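Local coordinates for protein porin B (Pseudomonas putida, PDB 4GEY) that forms an outer-membrane beta-barrel channel that probably takes up sugars such as glucose, at residues A113-S118 with E389-L394. The protein carries 2 engineered substitutions. Sequence-based numbering, arbitrary orientation.
Sequences AGQFSS and EYNAEL. With DMU (decyl-beta-D-maltopyranoside), chain L; C8E ((hydroxyethyloxy)tri(ethyloxy)octane), chain D; C8E ((hydroxyethyloxy)tri(ethyloxy)octane), chain F.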
ATOM      1  N   ALA A 113     -13.880   8.304 -14.110  1.00 32.13           N
ATOM      2  CA  ALA A 113     -12.424   8.243 -14.126  1.00 35.68           C
ATOM      3  C   ALA A 113     -11.900   8.617 -12.739  1.00 34.71           C
ATOM      4  O   ALA A 113     -11.467   9.749 -12.492  1.00 38.49           O
ATOM      5  CB  ALA A 113     -11.848   9.171 -15.204  1.00 28.58           C
ATOM      6  N   GLY A 114     -11.950   7.650 -11.836  1.00 30.59           N
ATOM      7  CA  GLY A 114     -11.675   7.893 -10.439  1.00 22.20           C
ATOM      8  C   GLY A 114     -10.206   8.103 -10.179  1.00 25.98           C
ATOM      9  O   GLY A 114      -9.362   7.712 -10.988  1.00 23.61           O
ATOM     10  N   GLN A 115      -9.912   8.722  -9.042  1.00 21.31           N
ATOM     11  CA  GLN A 115      -8.549   8.981  -8.611  1.00 24.41           C
ATOM     12  C   GLN A 115      -7.737   7.694  -8.519  1.00 27.20           C
ATOM     13  O   GLN A 115      -8.257   6.660  -8.120  1.00 34.28           O
ATOM     14  CB  GLN A 115      -8.551   9.668  -7.241  1.00 24.34           C
ATOM     15  CG  GLN A 115      -7.193  10.177  -6.854  1.00 20.37           C
ATOM     16  CD  GLN A 115      -7.141  10.686  -5.458  1.00 29.81           C
ATOM     17  OE1 GLN A 115      -8.176  10.825  -4.802  1.00 25.21           O
ATOM     18  NE2 GLN A 115      -5.929  10.967  -4.975  1.00 20.01           N
ATOM     19  N   PHE A 116      -6.467   7.752  -8.895  1.00 25.66           N
ATOM     20  CA  PHE A 116      -5.634   6.568  -8.806  1.00 26.92           C
ATOM     21  C   PHE A 116      -5.251   6.337  -7.358  1.00 27.97           C
ATOM     22  O   PHE A 116      -5.535   5.284  -6.797  1.00 32.45           O
ATOM     23  CB  PHE A 116      -4.408   6.664  -9.727  1.00 20.73           C
ATOM     24  CG  PHE A 116      -4.742   6.496 -11.167  1.00 21.26           C
ATOM     25  CD1 PHE A 116      -4.917   5.235 -11.704  1.00 21.57           C
ATOM     26  CD2 PHE A 116      -4.923   7.602 -11.985  1.00 34.38           C
ATOM     27  CE1 PHE A 116      -5.255   5.066 -13.042  1.00 23.54           C
ATOM     28  CE2 PHE A 116      -5.252   7.448 -13.323  1.00 36.71           C
ATOM     29  CZ  PHE A 116      -5.420   6.174 -13.855  1.00 33.66           C
ATOM     30  N   SER A 117      -4.626   7.339  -6.754  1.00 29.93           N
ATOM     31  CA  SER A 117      -4.371   7.331  -5.325  1.00 29.29           C
ATOM     32  C   SER A 117      -5.681   7.581  -4.571  1.00 25.94           C
ATOM     33  O   SER A 117      -6.760   7.616  -5.166  1.00 31.28           O
ATOM     34  CB  SER A 117      -3.323   8.390  -4.955  1.00 30.41           C
ATOM     35  OG  SER A 117      -2.934   8.280  -3.592  1.00 27.45           O
ATOM     36  N   SER A 118      -5.579   7.750  -3.259  1.00 21.13           N
ATOM     37  CA  SER A 118      -6.740   7.809  -2.388  1.00 19.66           C
ATOM     38  C   SER A 118      -6.374   8.618  -1.160  1.00 30.47           C
ATOM     39  O   SER A 118      -5.269   8.480  -0.620  1.00 30.28           O
ATOM     40  CB  SER A 118      -7.162   6.398  -1.971  1.00 19.72           C
ATOM     41  OG  SER A 118      -7.964   6.436  -0.805  1.00 19.88           O
ATOM     42  N   GLU A 389      -1.642  12.298 -12.656  1.00 29.58           N
ATOM     43  CA  GLU A 389      -2.191  12.696 -11.370  1.00 28.05           C
ATOM     44  C   GLU A 389      -1.029  12.947 -10.428  1.00 30.99           C
ATOM     45  O   GLU A 389      -0.058  12.177 -10.405  1.00 30.48           O
ATOM     46  CB  GLU A 389      -3.075  11.581 -10.814  1.00 27.69           C
ATOM     47  CG  GLU A 389      -3.557  11.783  -9.384  1.00 31.96           C
ATOM     48  CD  GLU A 389      -4.383  10.597  -8.850  1.00 37.73           C
ATOM     49  OE1 GLU A 389      -4.176  10.200  -7.685  1.00 39.66           O
ATOM     50  OE2 GLU A 389      -5.241  10.060  -9.586  1.00 35.10           O
ATOM     51  N   TYR A 390      -1.114  14.031  -9.665  1.00 22.82           N
ATOM     52  CA  TYR A 390      -0.110  14.309  -8.647  1.00 23.78           C
ATOM     53  C   TYR A 390      -0.755  14.286  -7.268  1.00 26.50           C
ATOM     54  O   TYR A 390      -1.916  14.675  -7.112  1.00 27.02           O
ATOM     55  CB  TYR A 390       0.579  15.657  -8.896  1.00 25.78           C
ATOM     56  CG  TYR A 390       1.439  15.675 -10.140  1.00 28.97           C
ATOM     57  CD1 TYR A 390       0.866  15.787 -11.401  1.00 30.65           C
ATOM     58  CD2 TYR A 390       2.824  15.589 -10.056  1.00 27.48           C
ATOM     59  CE1 TYR A 390       1.644  15.809 -12.546  1.00 35.15           C
ATOM     60  CE2 TYR A 390       3.613  15.614 -11.195  1.00 32.54           C
ATOM     61  CZ  TYR A 390       3.013  15.721 -12.437  1.00 34.51           C
ATOM     62  OH  TYR A 390       3.770  15.736 -13.573  1.00 32.17           O
ATOM     63  N   ASN A 391      -0.008  13.815  -6.273  1.00 22.92           N
ATOM     64  CA  ASN A 391      -0.484  13.837  -4.896  1.00 23.78           C
ATOM     65  C   ASN A 391       0.580  14.441  -4.020  1.00 31.88           C
ATOM     66  O   ASN A 391       1.777  14.237  -4.263  1.00 37.79           O
ATOM     67  CB  ASN A 391      -0.783  12.429  -4.378  1.00 21.97           C
ATOM     68  CG  ASN A 391      -2.047  11.830  -4.970  1.00 30.02           C
ATOM     69  OD1 ASN A 391      -3.069  11.689  -4.283  1.00 27.50           O
ATOM     70  ND2 ASN A 391      -1.978  11.444  -6.238  1.00 29.38           N
ATOM     71  N   ALA A 392       0.150  15.174  -2.996  1.00 27.68           N
ATOM     72  CA  ALA A 392       1.075  15.654  -1.983  1.00 25.54           C
ATOM     73  C   ALA A 392       0.434  15.651  -0.602  1.00 32.91           C
ATOM     74  O   ALA A 392      -0.752  15.966  -0.448  1.00 34.66           O
ATOM     75  CB  ALA A 392       1.603  17.033  -2.336  1.00 21.80           C
ATOM     76  N   GLU A 393       1.226  15.289   0.403  1.00 31.46           N
ATOM     77  CA  GLU A 393       0.762  15.334   1.780  1.00 22.84           C
ATOM     78  C   GLU A 393       1.784  16.009   2.690  1.00 21.71           C
ATOM     79  O   GLU A 393       2.990  15.795   2.582  1.00 29.39           O
ATOM     80  CB  GLU A 393       0.440  13.918   2.277  1.00 25.16           C
ATOM     81  CG  GLU A 393      -0.089  13.830   3.720  1.00 28.02           C
ATOM     82  CD  GLU A 393      -0.512  12.405   4.119  1.00 28.05           C
ATOM     83  OE1 GLU A 393      -0.776  11.580   3.212  1.00 28.39           O
ATOM     84  OE2 GLU A 393      -0.579  12.104   5.337  1.00 30.08           O
ATOM     85  N   LEU A 394       1.294  16.852   3.579  1.00 29.56           N
ATOM     86  CA  LEU A 394       2.114  17.353   4.669  1.00 31.96           C
ATOM     87  C   LEU A 394       1.400  16.964   5.963  1.00 38.92           C
ATOM     88  O   LEU A 394       0.197  17.208   6.105  1.00 32.06           O
ATOM     89  CB  LEU A 394       2.276  18.863   4.561  1.00 25.15           C
ATOM     90  CG  LEU A 394       2.691  19.580   5.841  1.00 27.24           C
ATOM     91  CD1 LEU A 394       4.095  19.157   6.232  1.00 24.46           C
ATOM     92  CD2 LEU A 394       2.567  21.112   5.702  1.00 25.11           C
TER
HETATM   93  C1  DMU L 511       0.049  18.365 -16.507  1.00 64.17           C
HETATM   94  C2  DMU L 511      -0.567  17.808 -17.692  1.00 60.72           C
HETATM   95  C3  DMU L 511      -0.897  18.660 -18.865  1.00 53.45           C
HETATM   96  C4  DMU L 511      -0.125  19.998 -18.924  1.00 54.88           C
HETATM   97  O5  DMU L 511      -0.097  20.586 -17.496  1.00 56.09           O
HETATM   98  C6  DMU L 511       0.594  19.719 -16.575  1.00 58.43           C
HETATM   99  O7  DMU L 511      -0.623  17.948 -20.095  1.00 56.73           O
HETATM  100  O16 DMU L 511       0.663  20.365 -15.294  1.00 49.10           O
HETATM  101  C18 DMU L 511       1.932  20.463 -14.647  1.00 39.22           C
HETATM  102  C19 DMU L 511       1.948  20.797 -13.132  1.00 54.00           C
HETATM  103  C22 DMU L 511       2.358  19.698 -12.084  1.00 37.36           C
HETATM  104  C25 DMU L 511       2.325  20.122 -10.613  1.00 35.68           C
HETATM  105  C28 DMU L 511       2.394  19.088  -9.506  1.00 32.38           C
HETATM  106  C31 DMU L 511       1.830  19.489  -8.158  1.00 38.94           C
HETATM  107  C34 DMU L 511       2.129  18.648  -6.936  1.00 41.77           C
HETATM  108  C37 DMU L 511       1.067  18.496  -5.892  1.00 31.49           C
HETATM  109  O49 DMU L 511       1.126  17.413 -16.117  1.00 69.34           O
HETATM  110  O55 DMU L 511      -1.712  16.989 -17.257  1.00 67.57           O
HETATM  111  C57 DMU L 511      -0.636  20.900 -19.796  1.00 54.27           C
HETATM  112  O61 DMU L 511      -0.567  22.237 -19.437  1.00 53.26           O
HETATM  113  C5  DMU L 511      -1.198  17.925 -22.431  1.00 49.83           C
HETATM  114  C7  DMU L 511      -1.584  19.089 -23.164  1.00 61.34           C
HETATM  115  C8  DMU L 511      -3.014  19.403 -23.064  1.00 62.68           C
HETATM  116  C9  DMU L 511      -3.470  19.643 -21.597  1.00 53.31           C
HETATM  117  O1  DMU L 511      -2.731  18.693 -20.642  1.00 58.57           O
HETATM  118  C10 DMU L 511      -1.656  17.807 -21.038  1.00 54.94           C
HETATM  119  O2  DMU L 511      -3.301  20.560 -23.794  1.00 61.84           O
HETATM  120  O3  DMU L 511       0.263  17.793 -22.495  1.00 42.86           O
HETATM  121  O4  DMU L 511      -1.238  18.859 -24.565  1.00 63.41           O
HETATM  122  C11 DMU L 511      -4.769  19.457 -21.457  1.00 44.26           C
HETATM  123  O6  DMU L 511      -5.315  19.647 -20.201  1.00 35.76           O
HETATM  124  C1  C8E D 503      -6.734  18.241  10.455  1.00 50.21           C
HETATM  125  C2  C8E D 503      -6.508  19.142   9.243  1.00 52.18           C
HETATM  126  C3  C8E D 503      -5.539  20.271   9.581  1.00 57.97           C
HETATM  127  C4  C8E D 503      -4.319  20.201   8.666  1.00 62.28           C
HETATM  128  C5  C8E D 503      -3.070  19.681   9.387  1.00 67.24           C
HETATM  129  C6  C8E D 503      -1.853  20.594   9.214  1.00 63.75           C
HETATM  130  C7  C8E D 503      -0.543  19.810   9.175  1.00 59.25           C
HETATM  131  C8  C8E D 503       0.577  20.659   8.582  1.00 65.65           C
HETATM  132  O9  C8E D 503       1.410  21.241   9.575  1.00 75.09           O
HETATM  133  C10 C8E D 503       2.777  20.859   9.496  1.00 73.44           C
HETATM  134  C11 C8E D 503       3.712  21.993   9.948  1.00 74.09           C
HETATM  135  O12 C8E D 503       3.424  22.479  11.253  1.00 80.75           O
HETATM  136  C13 C8E D 503       4.598  22.850  11.974  1.00 79.97           C
HETATM  137  C14 C8E D 503       4.393  22.804  13.497  1.00 77.89           C
HETATM  138  O15 C8E D 503       5.250  23.717  14.168  1.00 79.32           O
HETATM  139  C16 C8E D 503       6.037  23.121  15.187  1.00 78.53           C
HETATM  140  C17 C8E D 503       5.739  23.698  16.574  1.00 79.99           C
HETATM  141  O18 C8E D 503       6.541  23.066  17.565  1.00 77.81           O
HETATM  142  C19 C8E D 503       7.453  23.917  18.238  1.00 70.24           C
HETATM  143  C20 C8E D 503       7.702  23.357  19.637  1.00 65.88           C
HETATM  144  O21 C8E D 503       7.845  24.382  20.597  1.00 66.45           O
HETATM  145  C7  C8E F 505       0.447  19.384   0.689  1.00 50.04           C
HETATM  146  C8  C8E F 505      -0.556  20.483   1.026  1.00 50.05           C
HETATM  147  O9  C8E F 505      -0.169  21.660   0.354  1.00 52.09           O
HETATM  148  C10 C8E F 505      -1.247  22.408  -0.168  1.00 52.87           C
HETATM  149  C11 C8E F 505      -0.707  23.605  -0.947  1.00 54.77           C
HETATM  150  O12 C8E F 505      -1.762  24.287  -1.593  1.00 59.07           O
HETATM  151  C13 C8E F 505      -1.323  24.863  -2.808  1.00 62.73           C
HETATM  152  C14 C8E F 505      -2.328  25.868  -3.369  1.00 64.53           C
HETATM  153  O15 C8E F 505      -1.616  26.807  -4.148  1.00 72.99           O
HETATM  154  C16 C8E F 505      -1.704  26.580  -5.542  1.00 77.31           C
HETATM  155  C17 C8E F 505      -3.103  26.910  -6.056  1.00 83.90           C
HETATM  156  O18 C8E F 505      -3.273  28.311  -6.053  1.00 88.51           O
HETATM  157  C19 C8E F 505      -3.047  28.893  -7.318  1.00 90.17           C
HETATM  158  C20 C8E F 505      -3.688  30.276  -7.323  1.00 89.95           C
HETATM  159  O21 C8E F 505      -3.948  30.678  -5.990  1.00 86.61           O
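The carboxylate of Glu389, reaching inward from a strand of the OprB barrel wall, takes two consecutive backbone N-H groups of an inward-folded loop. Phe116 N lies 2.7 Å from Glu389 OE2, which it meets almost straight (170°) on the syn lone pair, and OE2 also accepts from Gly417 N; Ser117 N gives a more bent bond to Glu389 OE1, at 3.0 Å. With CG anti to its backbone N (chi1 172°) and the chain extended beyond, Glu389 spans the gap between strand and loop. Gln115 crosses it at about a right angle; its OE1 is hydrogen-bonded to Ser104 OG, while NE2 adds a weak bond to Glu389 OE1. The ring edge of Phe116 brings Phe116 CD2 to 3.4 Å from Glu389 OE2. Asn391 steadies the carboxylate: its ND2 donates to the anti lone pair of Glu389 OE1, at 2.9 Å, in a nearly linear bond. Replacing Glu389 with a leucine would probably leave the N-H groups of Phe116 and Ser117 without their acceptors and let the loop shift from the wall. Further out, Asn167 bonds to both Ser117 OG and Asn391 OD1. On the other side of the strand, decyl maltoside lays its C28 over one face of the Tyr390 ring.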